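Local coordinates for UPF0067 GAF domain-containing protein YKL069W (Saccharomyces cerevisiae, PDB 3KO6), which catalyses the thioredoxin-dependent, reversible reduction of the R-enantiomer of free methionine sulfoxide to methionine, helping protect yeast against oxidative stress, at residues G68-Q73 / L145-I150; K98-T103 / E132-I137; V43-N48 / N174-F179; V89-I94 / I123-E128; D11-S16 / A49-W54. All coordinates share one frame; numbering follows the deposited sequence.

From the N terminus, contact 5 closes first, fastening the 11-16 turn to helix 42-59. Just before it on that helix, contact 3 opens and runs to the C-terminal end at 174-179, so it crosses contact 5 and closes a loop holding nearly the whole GAF domain. Contact 1 lies within that loop and pairs the central strands 64-72 and 144-152. Inside contact 1, contacts 4 and 2 cross each other: 89-94 returns to 123-128 and 98-103 to 132-137, bringing the edge strand, helix 99-107, the loop before strand 131-138 and that strand together. Contacts 1, 2 and 4 border methionine sulfoxide; contacts 3 and 5 tie up the helical layer.

Contact 1 (G68-Q73 / L145-I150); sequences GFYVTQ and LGVIDI. With SME (methionine sulfoxide), chain C.
Two neighbouring antiparallel strands at the middle of the GAF-domain sheet meet here, G68-T72 against L145-D149, and their pocket-facing side forms the floor under bound methionine sulfoxide. G68 and D149 exchange two backbone bonds, G68 N to D149 O at 3.0 Å and D149 N to G68 O at 2.9 Å; Y70 and V147 form the next such pair, and T72 N bonds L145 O at 2.9 Å. V71 and G146 sit opposite each other as a non-hydrogen-bonded pair, where G146 brings no side chain to crowd Y70 O.

F69 and I148 are neighbours pointing the same way on the helix-covered face. CG of F69, anti to the carbonyl carbon (chi1 -54°), lays the ring alongside I148, with F69 CE2 3.6 Å from I148 CG1; L46 and A49 of helix 42-59 and I173 of helix 160-176 also pack on it. A serine in place of F69 would probably leave I148 without one of its apolar neighbours and open a gap beneath these helices.

On the other face Y70 CB rests on V147 CG2 at 3.6 Å. Y70 OH, hydrogen-bonded to C91 O, lies 2.6 Å from the ligand N, and D149 OD2 lies 3.1 Å from the ligand CA. Alternation along the strands thus gives the sheet one apolar side for the helices and one that offers Y70 OH and D149 to the amino acid end of the substrate.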
# COMPACT_ATOMS: atom_id res chain seq x y z
N GLY A 68 -5.09 4.02 4.67
CA GLY A 68 -3.68 4.34 4.41
C GLY A 68 -3.19 5.66 5.00
O GLY A 68 -3.77 6.18 5.96
N PHE A 69 -2.13 6.21 4.41
CA PHE A 69 -1.43 7.36 4.98
C PHE A 69 -1.03 8.43 3.97
O PHE A 69 -0.80 8.15 2.77
CB PHE A 69 -0.15 6.90 5.68
CG PHE A 69 -0.37 5.82 6.69
CD1 PHE A 69 -0.41 4.47 6.30
CD2 PHE A 69 -0.55 6.14 8.03
CE1 PHE A 69 -0.62 3.46 7.23
CE2 PHE A 69 -0.76 5.13 8.98
CZ PHE A 69 -0.79 3.80 8.58
N TYR A 70 -0.92 9.66 4.47
CA TYR A 70 -0.19 10.72 3.77
C TYR A 70 0.94 11.11 4.69
O TYR A 70 0.82 10.98 5.91
CB TYR A 70 -1.10 11.93 3.47
CG TYR A 70 -2.02 11.67 2.32
CD1 TYR A 70 -3.10 10.80 2.46
CD2 TYR A 70 -1.78 12.25 1.08
CE1 TYR A 70 -3.93 10.52 1.39
CE2 TYR A 70 -2.59 11.99 0.00
CZ TYR A 70 -3.67 11.12 0.16
OH TYR A 70 -4.51 10.86 -0.91
N VAL A 71 2.03 11.59 4.11
CA VAL A 71 3.20 11.91 4.89
C VAL A 71 3.62 13.32 4.54
O VAL A 71 3.49 13.74 3.39
CB VAL A 71 4.32 10.85 4.66
CG1 VAL A 71 5.73 11.43 4.78
CG2 VAL A 71 4.13 9.67 5.61
N THR A 72 4.06 14.06 5.55
CA THR A 72 4.55 15.42 5.37
C THR A 72 5.80 15.39 4.50
O THR A 72 6.76 14.68 4.80
CB THR A 72 4.85 16.09 6.72
OG1 THR A 72 3.69 16.00 7.54
CG2 THR A 72 5.21 17.54 6.53
N GLN A 73 5.77 16.16 3.42
CA GLN A 73 6.80 16.13 2.40
C GLN A 73 8.14 16.59 2.97
O GLN A 73 8.18 17.47 3.83
CB GLN A 73 6.38 16.99 1.20
CG GLN A 73 7.26 16.82 -0.03
CD GLN A 73 6.58 17.31 -1.30
OE1 GLN A 73 6.15 18.46 -1.39
NE2 GLN A 73 6.50 16.43 -2.30
N LEU A 145 3.60 14.75 11.17
CA LEU A 145 4.51 13.94 10.34
C LEU A 145 3.79 13.28 9.18
O LEU A 145 4.41 12.86 8.19
CB LEU A 145 5.22 12.87 11.19
CG LEU A 145 6.23 13.34 12.24
CD1 LEU A 145 6.63 12.17 13.10
CD2 LEU A 145 7.45 13.99 11.61
N GLY A 146 2.47 13.20 9.31
CA GLY A 146 1.58 12.61 8.34
C GLY A 146 0.21 12.37 8.97
O GLY A 146 -0.05 12.79 10.10
N VAL A 147 -0.66 11.69 8.24
CA VAL A 147 -2.02 11.42 8.72
C VAL A 147 -2.39 9.97 8.47
O VAL A 147 -1.94 9.36 7.51
CB VAL A 147 -3.07 12.34 8.03
CG1 VAL A 147 -2.82 13.82 8.33
CG2 VAL A 147 -3.11 12.11 6.50
N ILE A 148 -3.21 9.42 9.34
CA ILE A 148 -3.83 8.14 9.08
C ILE A 148 -5.23 8.43 8.57
O ILE A 148 -6.00 9.12 9.24
CB ILE A 148 -3.96 7.28 10.35
CG1 ILE A 148 -2.65 7.27 11.15
CG2 ILE A 148 -4.40 5.87 9.96
CD1 ILE A 148 -2.73 6.52 12.51
N ASP A 149 -5.55 7.90 7.40
CA ASP A 149 -6.81 8.18 6.74
C ASP A 149 -7.58 6.90 6.41
O ASP A 149 -6.99 5.91 5.92
CB ASP A 149 -6.52 8.93 5.45
CG ASP A 149 -7.77 9.41 4.75
OD1 ASP A 149 -8.87 9.29 5.33
OD2 ASP A 149 -7.64 9.92 3.62
N ILE A 150 -8.88 6.91 6.69
CA ILE A 150 -9.78 5.79 6.35
C ILE A 150 -11.07 6.33 5.73
O ILE A 150 -11.69 7.26 6.29
CB ILE A 150 -10.17 4.92 7.58
CG1 ILE A 150 -8.96 4.67 8.51
CG2 ILE A 150 -10.83 3.61 7.13
CD1 ILE A 150 -9.28 3.77 9.72
N SME C . -6.74 11.51 0.35
CA SME C . -8.10 11.38 0.94
CB SME C . -8.82 12.70 0.70
CG SME C . -9.81 13.03 1.83
S SME C . -9.60 14.60 2.46
OE SME C . -8.34 15.26 2.00
CE SME C . -10.95 15.53 2.01
C SME C . -8.84 10.19 0.38
O SME C . -10.04 10.04 0.59
OXT SME C . -8.29 9.29 -0.35

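Contact 2 (K98-T103 / E132-I137); sequences KGVCGT and EIVVPI. With SME (methionine sulfoxide), chain C.
V100 and V134 bring the first turn of helix 99-107 against strand 131-138 of the GAF-domain sheet, with methionine sulfoxide lodged beside them. V100 has CG1 anti to the backbone N (chi1 -171°), which aims that methyl at V134 CG2, 3.6 Å away; the two side chains meet at a slant. The other methyl, V100 CG2, turns to the ligand, and V100 CB stands 3.7 Å from the ligand S.

E132 is stretched out from CA to carboxylate, with CG anti to the backbone N (chi1 -168°) and the chain straight beyond it. It runs antiparallel alongside V100, placing E132 OE2 3.7 Å from V100 CG2 and E132 CD 3.4 Å from the ligand CG. D149 and D151 lie close to this carboxylate. An alanine here would probably leave the ligand CG without the carboxylate that flanks it and open a gap beside V100.

G99 has positive phi, which favours glycine, and lies beside the ligand methyl. Two residues on, C101 N is 3.3 Å from the sulfoxide OE, so the helix start faces the oxidised end of the substrate. The second contact of V134 CG2 is with sulfur: C101 SG lies 3.9 Å from it, and also 3.9 Å from the ligand OE.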
# COMPACT_ATOMS: atom_id res chain seq x y z
N LYS A 98 -6.25 21.87 3.59
CA LYS A 98 -7.18 21.46 2.53
C LYS A 98 -7.80 20.09 2.74
O LYS A 98 -7.09 19.09 2.92
CB LYS A 98 -6.50 21.51 1.15
CG LYS A 98 -6.11 22.91 0.67
CD LYS A 98 -7.32 23.84 0.56
CE LYS A 98 -6.94 25.20 -0.06
NZ LYS A 98 -5.91 25.94 0.72
N GLY A 99 -9.13 20.05 2.69
CA GLY A 99 -9.88 18.79 2.85
C GLY A 99 -9.69 18.15 4.22
O GLY A 99 -9.00 18.69 5.08
N VAL A 100 -10.28 16.99 4.44
CA VAL A 100 -10.19 16.35 5.74
C VAL A 100 -8.74 16.08 6.13
O VAL A 100 -8.34 16.43 7.23
CB VAL A 100 -11.04 15.09 5.83
CG1 VAL A 100 -11.08 14.60 7.27
CG2 VAL A 100 -12.45 15.36 5.31
N CYS A 101 -7.95 15.49 5.23
CA CYS A 101 -6.52 15.20 5.49
C CYS A 101 -5.69 16.42 5.84
O CYS A 101 -5.00 16.43 6.86
CB CYS A 101 -5.89 14.44 4.33
SG CYS A 101 -6.45 12.72 4.22
N GLY A 102 -5.76 17.46 5.02
CA GLY A 102 -5.06 18.71 5.31
C GLY A 102 -5.58 19.44 6.54
O GLY A 102 -4.84 20.23 7.14
N THR A 103 -6.84 19.20 6.91
CA THR A 103 -7.42 19.85 8.09
C THR A 103 -6.83 19.22 9.34
O THR A 103 -6.40 19.92 10.25
CB THR A 103 -8.97 19.73 8.09
OG1 THR A 103 -9.51 20.34 6.92
CG2 THR A 103 -9.59 20.40 9.33
N GLU A 132 -15.59 9.49 6.44
CA GLU A 132 -14.13 9.50 6.57
C GLU A 132 -13.65 9.83 7.98
O GLU A 132 -14.26 10.62 8.68
CB GLU A 132 -13.54 10.51 5.58
CG GLU A 132 -12.03 10.41 5.40
CD GLU A 132 -11.45 11.30 4.31
OE1 GLU A 132 -10.22 11.24 4.12
OE2 GLU A 132 -12.21 12.06 3.65
N ILE A 133 -12.55 9.20 8.39
CA ILE A 133 -11.85 9.62 9.61
C ILE A 133 -10.37 9.83 9.29
O ILE A 133 -9.79 9.04 8.53
CB ILE A 133 -11.98 8.62 10.78
CG1 ILE A 133 -11.28 9.16 12.03
CG2 ILE A 133 -11.37 7.27 10.42
CD1 ILE A 133 -11.59 8.36 13.33
N VAL A 134 -9.79 10.89 9.85
CA VAL A 134 -8.36 11.18 9.71
C VAL A 134 -7.79 11.52 11.06
O VAL A 134 -8.35 12.32 11.81
CB VAL A 134 -8.08 12.34 8.74
CG1 VAL A 134 -6.59 12.63 8.67
CG2 VAL A 134 -8.65 12.01 7.33
N VAL A 135 -6.65 10.89 11.36
CA VAL A 135 -5.97 11.04 12.64
C VAL A 135 -4.54 11.44 12.34
O VAL A 135 -3.87 10.74 11.58
CB VAL A 135 -6.01 9.71 13.41
CG1 VAL A 135 -5.16 9.78 14.67
CG2 VAL A 135 -7.46 9.32 13.72
N PRO A 136 -4.06 12.56 12.90
CA PRO A 136 -2.70 12.99 12.57
C PRO A 136 -1.64 12.19 13.34
O PRO A 136 -1.95 11.63 14.39
CB PRO A 136 -2.69 14.47 12.98
CG PRO A 136 -3.70 14.57 14.05
CD PRO A 136 -4.77 13.57 13.71
N ILE A 137 -0.43 12.12 12.80
CA ILE A 137 0.70 11.46 13.44
C ILE A 137 1.65 12.57 13.90
O ILE A 137 2.20 13.30 13.07
CB ILE A 137 1.44 10.52 12.46
CG1 ILE A 137 0.46 9.50 11.86
CG2 ILE A 137 2.65 9.84 13.15
CD1 ILE A 137 1.03 8.65 10.74
N SME C . -6.74 11.51 0.35
CA SME C . -8.10 11.38 0.94
CB SME C . -8.82 12.70 0.70
CG SME C . -9.81 13.03 1.83
S SME C . -9.60 14.60 2.46
OE SME C . -8.34 15.26 2.00
CE SME C . -10.95 15.53 2.01
C SME C . -8.84 10.19 0.38
O SME C . -10.04 10.04 0.59
OXT SME C . -8.29 9.29 -0.35

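Contact 3 (V43-N48 / N174-F179); sequences VCNLSN and NKSCVF
N45 carries this contact, leaning out of helix 42-59 toward C177, where the chain leaves helix 160-176. Its CB already touches C177, 3.6 Å from SG. CG, set anti to the carbonyl carbon (chi1 -60°), is 4.0 Å from the same sulfur. At the tip the two branches part. N45 ND2 donates to C177 SG over 3.3 Å; the N-H points nearly straight at the sulfur (165°), which lies in the amide plane. S176 O is also close to ND2, but at an angle too poor for a bond. N45 OD1 accepts from Q39 NE2, so both ends of the amide are engaged and its rotation is fixed.

L46, one residue on, adds apolar touches. Its CD2 comes 4.5 Å from C177 SG, and its CD1 meets the edge of the F179 ring, 4.4 Å from CE2. F179 in turn packs on V71 and L145 of the sheet.

Other residues of helix 42-59 meet the second subunit, where N48 OD1 bonds A90 N of that chain. C177 is the first residue past helix 160-176, and through it and F179 the C-terminal tail is fastened to helix 42-59, in the helical layer that backs the sheet of this GAF fold.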
# COMPACT_ATOMS: atom_id res chain seq x y z
N VAL A 43 8.33 3.44 5.34
CA VAL A 43 7.59 2.91 4.19
C VAL A 43 7.13 1.49 4.48
O VAL A 43 5.97 1.14 4.22
CB VAL A 43 8.42 2.96 2.88
CG1 VAL A 43 7.59 2.46 1.70
CG2 VAL A 43 8.90 4.38 2.61
N CYS A 44 8.05 0.70 5.04
CA CYS A 44 7.79 -0.66 5.51
C CYS A 44 6.69 -0.70 6.57
O CYS A 44 5.70 -1.42 6.42
CB CYS A 44 9.08 -1.25 6.09
SG CYS A 44 8.90 -2.92 6.79
N ASN A 45 6.87 0.07 7.65
CA ASN A 45 5.93 0.02 8.77
C ASN A 45 4.51 0.48 8.42
O ASN A 45 3.53 -0.13 8.89
CB ASN A 45 6.46 0.80 9.99
CG ASN A 45 7.78 0.25 10.50
OD1 ASN A 45 8.14 -0.87 10.21
ND2 ASN A 45 8.50 1.06 11.26
N LEU A 46 4.40 1.52 7.59
CA LEU A 46 3.08 2.02 7.21
C LEU A 46 2.40 1.12 6.19
O LEU A 46 1.19 0.91 6.28
CB LEU A 46 3.12 3.47 6.72
CG LEU A 46 3.65 4.58 7.65
CD1 LEU A 46 3.12 5.93 7.22
CD2 LEU A 46 3.35 4.34 9.12
N SER A 47 3.16 0.59 5.22
CA SER A 47 2.62 -0.37 4.26
C SER A 47 1.91 -1.48 5.01
O SER A 47 0.71 -1.68 4.83
CB SER A 47 3.70 -0.93 3.36
OG SER A 47 4.13 0.07 2.44
N ASN A 48 2.65 -2.16 5.88
CA ASN A 48 2.08 -3.22 6.72
C ASN A 48 0.94 -2.68 7.59
O ASN A 48 -0.07 -3.36 7.75
CB ASN A 48 3.16 -3.88 7.61
CG ASN A 48 3.79 -5.11 6.97
OD1 ASN A 48 3.21 -5.71 6.06
ND2 ASN A 48 4.96 -5.50 7.46
N ASN A 174 4.90 6.96 15.50
CA ASN A 174 5.91 7.97 15.75
C ASN A 174 7.12 7.38 16.46
O ASN A 174 8.25 7.79 16.20
CB ASN A 174 5.35 9.14 16.56
CG ASN A 174 6.43 10.11 16.98
OD1 ASN A 174 7.19 10.61 16.14
ND2 ASN A 174 6.53 10.38 18.27
N LYS A 175 6.87 6.41 17.34
CA LYS A 175 7.92 5.82 18.17
C LYS A 175 8.71 4.75 17.43
O LYS A 175 9.85 4.46 17.80
CB LYS A 175 7.32 5.22 19.45
CG LYS A 175 6.79 6.24 20.47
CD LYS A 175 7.85 7.27 20.90
CE LYS A 175 7.30 8.23 21.98
NZ LYS A 175 8.32 9.20 22.47
N SER A 176 8.12 4.18 16.37
CA SER A 176 8.69 3.04 15.66
C SER A 176 9.27 3.42 14.31
O SER A 176 9.90 2.58 13.66
CB SER A 176 7.64 1.95 15.46
OG SER A 176 6.46 2.47 14.85
N CYS A 177 9.06 4.67 13.90
CA CYS A 177 9.45 5.10 12.56
C CYS A 177 10.37 6.30 12.56
O CYS A 177 10.21 7.21 13.37
CB CYS A 177 8.22 5.44 11.73
SG CYS A 177 7.16 4.05 11.41
N VAL A 178 11.32 6.29 11.64
CA VAL A 178 12.10 7.49 11.36
C VAL A 178 11.58 8.15 10.07
O VAL A 178 11.72 7.61 8.97
CB VAL A 178 13.64 7.21 11.30
CG1 VAL A 178 14.39 8.40 10.73
CG2 VAL A 178 14.20 6.87 12.70
N PHE A 179 10.94 9.30 10.23
CA PHE A 179 10.58 10.16 9.12
C PHE A 179 11.67 11.21 8.90
O PHE A 179 12.23 11.31 7.82
CB PHE A 179 9.25 10.87 9.39
CG PHE A 179 8.09 9.94 9.57
CD1 PHE A 179 7.71 9.53 10.84
CD2 PHE A 179 7.37 9.48 8.47
CE1 PHE A 179 6.64 8.67 11.02
CE2 PHE A 179 6.30 8.62 8.65
CZ PHE A 179 5.93 8.21 9.92

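Contact 4 (V89-I94 / I123-E128); sequences VACQMI and IACDGE. With SME (methionine sulfoxide), chain C.
C91 and C125 are joined covalently: a disulfide of 2.0 Å between C91 SG and C125 SG ties the segment leading into strand 93-95 to the loop before strand 131-138. Both cysteines hold SG anti to the carbonyl carbon (chi1 -52° at C91, -53° at C125), which leaves each sulfur beside its backbone N and turned to the other segment. The bond borders the bound methionine sulfoxide, with C125 SG 3.4 Å from the ligand N, a placement consistent with an oxidised form of an enzyme that draws its electrons from thioredoxin.

Apolar touches flank the bridge. C91 SG lies 3.9 Å from I123 CG2, and A90 CB faces C125 CB at 4.3 Å. I94 and I123 run antiparallel past one another, I94 CG2 reaching I123 CD1 at 4.1 Å. I94 CD1, the tip of the longer branch, is 3.5 Å from the ligand N.

Between the two segments themselves the contact is apolar and covalent; within the loop D126 OD1 accepts from E128 N at 3.0 Å, an Asx turn, and D126 OD2 bonds N65 ND2.

Next to the disulfide, Y70 of the central strand 64-72 packs on A90, I94 and C125; helix 99-107 lies alongside I94 and I123. Strand 93-95 forms one margin of the chain's sheet beside strand 79-85, and the second subunit also adjoins, its H9 NE2 bonded to Q92 OE1.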
# COMPACT_ATOMS: atom_id res chain seq x y z
N VAL A 89 -6.67 3.78 -6.24
CA VAL A 89 -5.85 4.94 -6.64
C VAL A 89 -6.32 6.25 -5.98
O VAL A 89 -7.50 6.59 -6.02
CB VAL A 89 -5.86 5.09 -8.17
CG1 VAL A 89 -5.07 6.32 -8.61
CG2 VAL A 89 -5.31 3.83 -8.83
N ALA A 90 -5.38 6.98 -5.37
CA ALA A 90 -5.71 8.13 -4.55
C ALA A 90 -4.93 9.38 -4.95
O ALA A 90 -3.98 9.31 -5.74
CB ALA A 90 -5.46 7.82 -3.08
N CYS A 91 -5.37 10.52 -4.41
CA CYS A 91 -4.77 11.84 -4.66
C CYS A 91 -3.33 11.87 -4.21
O CYS A 91 -3.00 11.40 -3.12
CB CYS A 91 -5.57 12.93 -3.93
SG CYS A 91 -7.33 12.91 -4.26
N GLN A 92 -2.48 12.44 -5.06
CA GLN A 92 -1.03 12.41 -4.86
C GLN A 92 -0.56 13.36 -3.78
O GLN A 92 0.28 13.02 -2.95
CB GLN A 92 -0.32 12.73 -6.15
CG GLN A 92 -0.57 11.73 -7.25
CD GLN A 92 -1.62 12.19 -8.24
OE1 GLN A 92 -2.61 12.82 -7.89
NE2 GLN A 92 -1.39 11.88 -9.51
N MET A 93 -1.13 14.56 -3.79
CA MET A 93 -0.63 15.62 -2.97
C MET A 93 -1.78 16.43 -2.38
O MET A 93 -2.75 16.75 -3.08
CB MET A 93 0.26 16.52 -3.81
CG MET A 93 1.43 17.08 -3.07
SD MET A 93 2.49 18.09 -4.14
CE MET A 93 3.13 16.83 -5.26
N ILE A 94 -1.67 16.76 -1.10
CA ILE A 94 -2.69 17.55 -0.43
C ILE A 94 -2.00 18.61 0.40
O ILE A 94 -1.14 18.28 1.23
CB ILE A 94 -3.59 16.66 0.47
CG1 ILE A 94 -4.24 15.55 -0.36
CG2 ILE A 94 -4.64 17.49 1.17
CD1 ILE A 94 -5.13 14.64 0.42
N ILE A 123 -11.82 16.76 -0.40
CA ILE A 123 -11.08 16.30 -1.55
C ILE A 123 -11.41 14.83 -1.78
O ILE A 123 -10.88 13.95 -1.12
CB ILE A 123 -9.55 16.55 -1.41
CG1 ILE A 123 -9.30 18.03 -1.07
CG2 ILE A 123 -8.81 16.12 -2.70
CD1 ILE A 123 -7.86 18.49 -1.23
N ALA A 124 -12.31 14.59 -2.73
CA ALA A 124 -12.75 13.24 -3.04
C ALA A 124 -11.76 12.57 -3.96
O ALA A 124 -11.60 12.96 -5.11
CB ALA A 124 -14.16 13.23 -3.63
N CYS A 125 -11.06 11.56 -3.45
CA CYS A 125 -10.17 10.78 -4.29
C CYS A 125 -10.93 9.59 -4.85
O CYS A 125 -10.62 9.09 -5.93
CB CYS A 125 -8.92 10.36 -3.53
SG CYS A 125 -8.06 11.73 -2.77
N ASP A 126 -11.95 9.16 -4.11
CA ASP A 126 -12.87 8.12 -4.54
C ASP A 126 -14.28 8.70 -4.44
O ASP A 126 -14.72 9.09 -3.36
CB ASP A 126 -12.70 6.88 -3.65
CG ASP A 126 -13.56 5.70 -4.08
OD1 ASP A 126 -14.53 5.87 -4.85
OD2 ASP A 126 -13.28 4.58 -3.63
N GLY A 127 -14.97 8.76 -5.57
CA GLY A 127 -16.29 9.36 -5.60
C GLY A 127 -17.35 8.66 -4.75
O GLY A 127 -18.34 9.27 -4.37
N GLU A 128 -17.13 7.38 -4.45
CA GLU A 128 -18.13 6.58 -3.73
C GLU A 128 -18.06 6.74 -2.20
O GLU A 128 -18.97 6.31 -1.48
CB GLU A 128 -18.03 5.10 -4.11
CG GLU A 128 -18.42 4.78 -5.56
CD GLU A 128 -18.18 3.32 -5.92
OE1 GLU A 128 -17.74 2.53 -5.02
OE2 GLU A 128 -18.43 2.95 -7.09
N SME C . -6.74 11.51 0.35
CA SME C . -8.10 11.38 0.94
CB SME C . -8.82 12.70 0.70
CG SME C . -9.81 13.03 1.83
S SME C . -9.60 14.60 2.46
OE SME C . -8.34 15.26 2.00
CE SME C . -10.95 15.53 2.01
C SME C . -8.84 10.19 0.38
O SME C . -10.04 10.04 0.59
OXT SME C . -8.29 9.29 -0.35

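Contact 5 (D11-S16 / A49-W54); sequences DHVNYS and ASSLIW
With CG anti to the carbonyl carbon in both (chi1 -68° in L52, -46° in Y15), the leucine branch and the phenol come together. One extends from helix 42-59, the other from the N-terminal segment 11-16, whose first three residues form a 3-10 turn. The helix belongs to the layer that backs the GAF-domain sheet, so the contact lays the N-terminal arm across that layer's outer surface.

The two side chains are roughly perpendicular, and L52 CD2 comes to 3.6 Å from Y15 OH. The same methyl serves two more neighbours: H12 CB at 4.1 Å and V13 CG1 at 4.4 Å. One methyl thus touches three residues of the arm. The H12 ring itself turns off toward helix 21-36, where ND1 bonds S31 OG, and Y15 also packs on Q27 of that helix and on H55.

V13 also meets S51, and it touches K88 of the second subunit. V89 of that subunit packs on both S51 and L52, making this patch part of the dimer boundary. V13 CG1 lies 4.0 Å from S51 OG, the hydroxyl oxygen that is hydrogen-bonded to G87 O of the second subunit.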
# COMPACT_ATOMS: atom_id res chain seq x y z
N ASP A 11 -0.66 -13.94 8.81
CA ASP A 11 -1.58 -14.44 9.84
C ASP A 11 -2.04 -13.36 10.80
O ASP A 11 -2.96 -13.56 11.59
CB ASP A 11 -0.95 -15.58 10.64
CG ASP A 11 -0.68 -16.81 9.82
OD1 ASP A 11 0.30 -17.51 10.16
OD2 ASP A 11 -1.43 -17.09 8.87
N HIS A 12 -1.37 -12.21 10.74
CA HIS A 12 -1.76 -11.04 11.50
C HIS A 12 -3.13 -10.49 11.11
O HIS A 12 -3.72 -9.75 11.89
CB HIS A 12 -0.72 -9.94 11.35
CG HIS A 12 0.50 -10.15 12.19
ND1 HIS A 12 0.49 -9.98 13.56
CD2 HIS A 12 1.77 -10.49 11.86
CE1 HIS A 12 1.70 -10.21 14.03
NE2 HIS A 12 2.49 -10.53 13.03
N VAL A 13 -3.62 -10.83 9.92
CA VAL A 13 -4.91 -10.27 9.47
C VAL A 13 -6.05 -11.27 9.54
O VAL A 13 -7.16 -11.01 9.08
CB VAL A 13 -4.85 -9.54 8.08
CG1 VAL A 13 -3.76 -8.49 8.05
CG2 VAL A 13 -4.70 -10.53 6.92
N ASN A 14 -5.77 -12.42 10.14
CA ASN A 14 -6.84 -13.31 10.58
C ASN A 14 -7.49 -12.86 11.90
O ASN A 14 -6.93 -13.03 12.98
CB ASN A 14 -6.35 -14.75 10.61
CG ASN A 14 -6.21 -15.33 9.21
OD1 ASN A 14 -5.41 -14.86 8.38
ND2 ASN A 14 -7.03 -16.35 8.92
N TYR A 15 -8.64 -12.22 11.76
CA TYR A 15 -9.49 -11.84 12.89
C TYR A 15 -10.82 -12.54 12.68
O TYR A 15 -11.71 -12.00 11.99
CB TYR A 15 -9.75 -10.33 12.96
CG TYR A 15 -8.57 -9.41 12.77
CD1 TYR A 15 -8.30 -8.84 11.53
CD2 TYR A 15 -7.75 -9.09 13.84
CE1 TYR A 15 -7.22 -7.98 11.35
CE2 TYR A 15 -6.66 -8.23 13.67
CZ TYR A 15 -6.40 -7.68 12.43
OH TYR A 15 -5.32 -6.84 12.28
N SER A 16 -10.97 -13.74 13.23
CA SER A 16 -12.26 -14.41 13.21
C SER A 16 -13.30 -13.39 13.65
O SER A 16 -13.06 -12.61 14.59
CB SER A 16 -12.25 -15.61 14.13
OG SER A 16 -12.25 -15.17 15.48
N ALA A 49 1.09 -1.48 8.14
CA ALA A 49 0.02 -0.91 8.98
C ALA A 49 -1.28 -0.76 8.20
O ALA A 49 -2.37 -1.01 8.76
CB ALA A 49 0.41 0.43 9.56
N SER A 50 -1.15 -0.39 6.92
CA SER A 50 -2.31 -0.17 6.07
C SER A 50 -3.07 -1.47 5.88
O SER A 50 -4.30 -1.49 5.94
CB SER A 50 -1.92 0.49 4.72
OG SER A 50 -1.48 -0.44 3.73
N SER A 51 -2.33 -2.56 5.68
CA SER A 51 -2.93 -3.88 5.59
C SER A 51 -3.70 -4.23 6.89
O SER A 51 -4.86 -4.68 6.83
CB SER A 51 -1.86 -4.93 5.27
OG SER A 51 -2.48 -6.18 5.00
N LEU A 52 -3.06 -4.02 8.04
CA LEU A 52 -3.72 -4.23 9.34
C LEU A 52 -5.03 -3.44 9.47
O LEU A 52 -6.07 -4.01 9.81
CB LEU A 52 -2.77 -3.85 10.49
CG LEU A 52 -1.54 -4.73 10.71
CD1 LEU A 52 -0.55 -4.02 11.61
CD2 LEU A 52 -1.97 -6.05 11.31
N ILE A 53 -4.97 -2.13 9.22
CA ILE A 53 -6.17 -1.29 9.33
C ILE A 53 -7.26 -1.84 8.43
O ILE A 53 -8.39 -2.06 8.91
CB ILE A 53 -5.87 0.20 9.02
CG1 ILE A 53 -4.90 0.77 10.06
CG2 ILE A 53 -7.15 1.02 9.03
CD1 ILE A 53 -4.06 1.95 9.54
N TRP A 54 -6.93 -2.09 7.17
CA TRP A 54 -7.89 -2.60 6.18
C TRP A 54 -8.59 -3.86 6.64
O TRP A 54 -9.81 -3.93 6.61
CB TRP A 54 -7.22 -2.83 4.81
CG TRP A 54 -8.15 -3.42 3.74
CD1 TRP A 54 -8.44 -4.74 3.54
CD2 TRP A 54 -8.89 -2.69 2.74
NE1 TRP A 54 -9.32 -4.88 2.49
CE2 TRP A 54 -9.60 -3.65 1.98
CE3 TRP A 54 -9.03 -1.34 2.42
CZ2 TRP A 54 -10.44 -3.28 0.92
CZ3 TRP A 54 -9.87 -0.98 1.36
CH2 TRP A 54 -10.57 -1.95 0.62